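DltD domain-containing protein (Beauveria bassiana, PDB 7D78) is a fungal thioesterase of the alpha/beta-hydrolase type that probably cyclises polyketide chains, forming medium-ring lactones. Local coordinates at residues S161-E166 against K241-Q246. Numbering follows the deposited sequence.
Sequences SFYQAE and KLAWWQ. With NA (sodium ion), chain C.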
# COMPACT_ATOMS: atom_id res chain seq x y z
N SER A 161 -3.07 12.62 7.21
CA SER A 161 -3.85 11.65 7.98
C SER A 161 -5.28 11.70 7.47
O SER A 161 -5.69 12.67 6.83
CB SER A 161 -3.79 11.95 9.49
OG SER A 161 -4.32 13.24 9.76
N PHE A 162 -6.04 10.64 7.78
CA PHE A 162 -7.35 10.47 7.13
C PHE A 162 -8.44 9.95 8.05
O PHE A 162 -9.60 10.37 7.92
CB PHE A 162 -7.18 9.55 5.92
CG PHE A 162 -6.18 10.08 4.93
CD1 PHE A 162 -6.56 11.05 4.01
CD2 PHE A 162 -4.85 9.69 5.00
CE1 PHE A 162 -5.64 11.59 3.12
CE2 PHE A 162 -3.92 10.23 4.12
CZ PHE A 162 -4.32 11.17 3.18
N TYR A 163 -8.11 9.04 8.95
CA TYR A 163 -9.09 8.41 9.82
C TYR A 163 -9.21 9.16 11.14
O TYR A 163 -8.20 9.49 11.76
CB TYR A 163 -8.70 6.95 10.10
CG TYR A 163 -9.18 5.98 9.05
CD1 TYR A 163 -8.49 5.81 7.85
CD2 TYR A 163 -10.32 5.21 9.27
CE1 TYR A 163 -8.94 4.90 6.89
CE2 TYR A 163 -10.76 4.30 8.33
CZ TYR A 163 -10.07 4.15 7.14
OH TYR A 163 -10.53 3.24 6.22
N GLN A 164 -10.45 9.41 11.57
CA GLN A 164 -10.73 9.72 12.96
C GLN A 164 -10.91 8.41 13.70
O GLN A 164 -11.68 7.55 13.25
CB GLN A 164 -11.99 10.59 13.09
CG GLN A 164 -11.81 12.01 12.51
CD GLN A 164 -13.12 12.79 12.46
OE1 GLN A 164 -14.09 12.45 13.12
NE2 GLN A 164 -13.14 13.84 11.65
N ALA A 165 -10.21 8.25 14.83
CA ALA A 165 -10.16 6.94 15.47
C ALA A 165 -11.54 6.42 15.84
O ALA A 165 -11.80 5.21 15.77
CB ALA A 165 -9.26 6.99 16.71
N GLU A 166 -12.46 7.31 16.23
CA GLU A 166 -13.77 6.85 16.68
C GLU A 166 -14.63 6.31 15.54
O GLU A 166 -15.60 5.59 15.80
CB GLU A 166 -14.50 8.00 17.38
CG GLU A 166 -14.70 9.24 16.52
CD GLU A 166 -13.62 10.31 16.71
OE1 GLU A 166 -13.98 11.51 16.59
OE2 GLU A 166 -12.44 9.97 16.95
N LYS A 241 -7.73 1.66 0.80
CA LYS A 241 -6.39 2.09 0.42
C LYS A 241 -5.84 3.11 1.41
O LYS A 241 -4.65 3.07 1.75
CB LYS A 241 -6.42 2.68 -1.00
CG LYS A 241 -7.09 1.79 -2.05
CD LYS A 241 -6.50 0.38 -2.03
CE LYS A 241 -7.23 -0.57 -2.98
NZ LYS A 241 -6.61 -1.94 -2.95
N LEU A 242 -6.69 4.02 1.88
CA LEU A 242 -6.23 5.01 2.85
C LEU A 242 -5.93 4.38 4.20
O LEU A 242 -5.09 4.90 4.95
CB LEU A 242 -7.28 6.12 3.01
CG LEU A 242 -7.62 6.90 1.74
CD1 LEU A 242 -8.57 8.04 2.06
CD2 LEU A 242 -6.34 7.44 1.08
N ALA A 243 -6.58 3.26 4.54
CA ALA A 243 -6.28 2.60 5.80
C ALA A 243 -4.86 2.04 5.80
O ALA A 243 -4.17 2.07 6.83
CB ALA A 243 -7.28 1.47 6.07
N TRP A 244 -4.42 1.52 4.65
CA TRP A 244 -3.10 0.93 4.51
C TRP A 244 -2.00 1.99 4.48
O TRP A 244 -0.90 1.76 5.00
CB TRP A 244 -3.01 0.12 3.21
CG TRP A 244 -3.93 -1.08 3.01
CD1 TRP A 244 -4.47 -1.49 1.82
CD2 TRP A 244 -4.35 -2.05 3.98
NE1 TRP A 244 -5.20 -2.63 1.99
CE2 TRP A 244 -5.14 -3.00 3.30
CE3 TRP A 244 -4.13 -2.21 5.35
CZ2 TRP A 244 -5.73 -4.09 3.96
CZ3 TRP A 244 -4.70 -3.29 6.00
CH2 TRP A 244 -5.50 -4.21 5.30
N TRP A 245 -2.29 3.14 3.89
CA TRP A 245 -1.29 4.16 3.60
C TRP A 245 -0.74 4.76 4.88
O TRP A 245 -1.50 5.19 5.75
CB TRP A 245 -1.91 5.26 2.75
CG TRP A 245 -0.96 6.13 1.98
CD1 TRP A 245 0.31 5.82 1.56
CD2 TRP A 245 -1.23 7.45 1.50
NE1 TRP A 245 0.84 6.88 0.84
CE2 TRP A 245 -0.09 7.89 0.80
CE3 TRP A 245 -2.34 8.31 1.59
CZ2 TRP A 245 -0.02 9.15 0.19
CZ3 TRP A 245 -2.28 9.55 0.99
CH2 TRP A 245 -1.12 9.95 0.28
N GLN A 246 0.59 4.80 5.00
CA GLN A 246 1.27 5.43 6.12
C GLN A 246 2.22 6.50 5.58
O GLN A 246 3.44 6.33 5.61
CB GLN A 246 2.02 4.39 6.95
CG GLN A 246 1.15 3.19 7.33
CD GLN A 246 0.06 3.58 8.28
OE1 GLN A 246 0.27 4.41 9.16
NE2 GLN A 246 -1.14 3.01 8.09
NA NA C . -16.41 3.14 14.67
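Phe162 and Tyr163 pack on the end of helix 238-244 near the two ends of the insertion between strands 150-156 and 259-264, where the lid of the alpha/beta-hydrolase fold commonly sits; this apolar contact is consistent with the base of a lid. The Phe162 ring lies nearly parallel to the six-membered ring of Trp245, their planes 24° apart, yet slid so far that the centroids are 5.5 Å apart and overlap is slight. The CE2-CZ side of the phenyl meets the CE3-CZ3 bond of the indole, with Phe162 CZ 3.4 Å from Trp245 CZ3. Trp245 has just left the helix, and CG anti to its own N (chi1 -160°) lays the six-membered ring beside Phe162; Phe135, beside the probable nucleophile Ser134, meets the same indole. On the other flank of Phe162, CD1 rests 4.1 Å from Leu242 CD1, the two side chains crossing almost at right angles. Tyr163 packs against the backbone at Ala243: its CE1 lies 3.7 Å from Ala243 CA, while its OH passes 3.7 Å from Ala243 CB and is hydrogen-bonded to Tyr239 O. Beyond these rings, Glu166 O binds a sodium ion at 2.8 Å. No hydrogen bond joins 161-166 to 241-246, so cohesion between them is apolar, and the phenol's bond to the preceding helical turn satisfies its polar end while helping to hold the ring against Ala243.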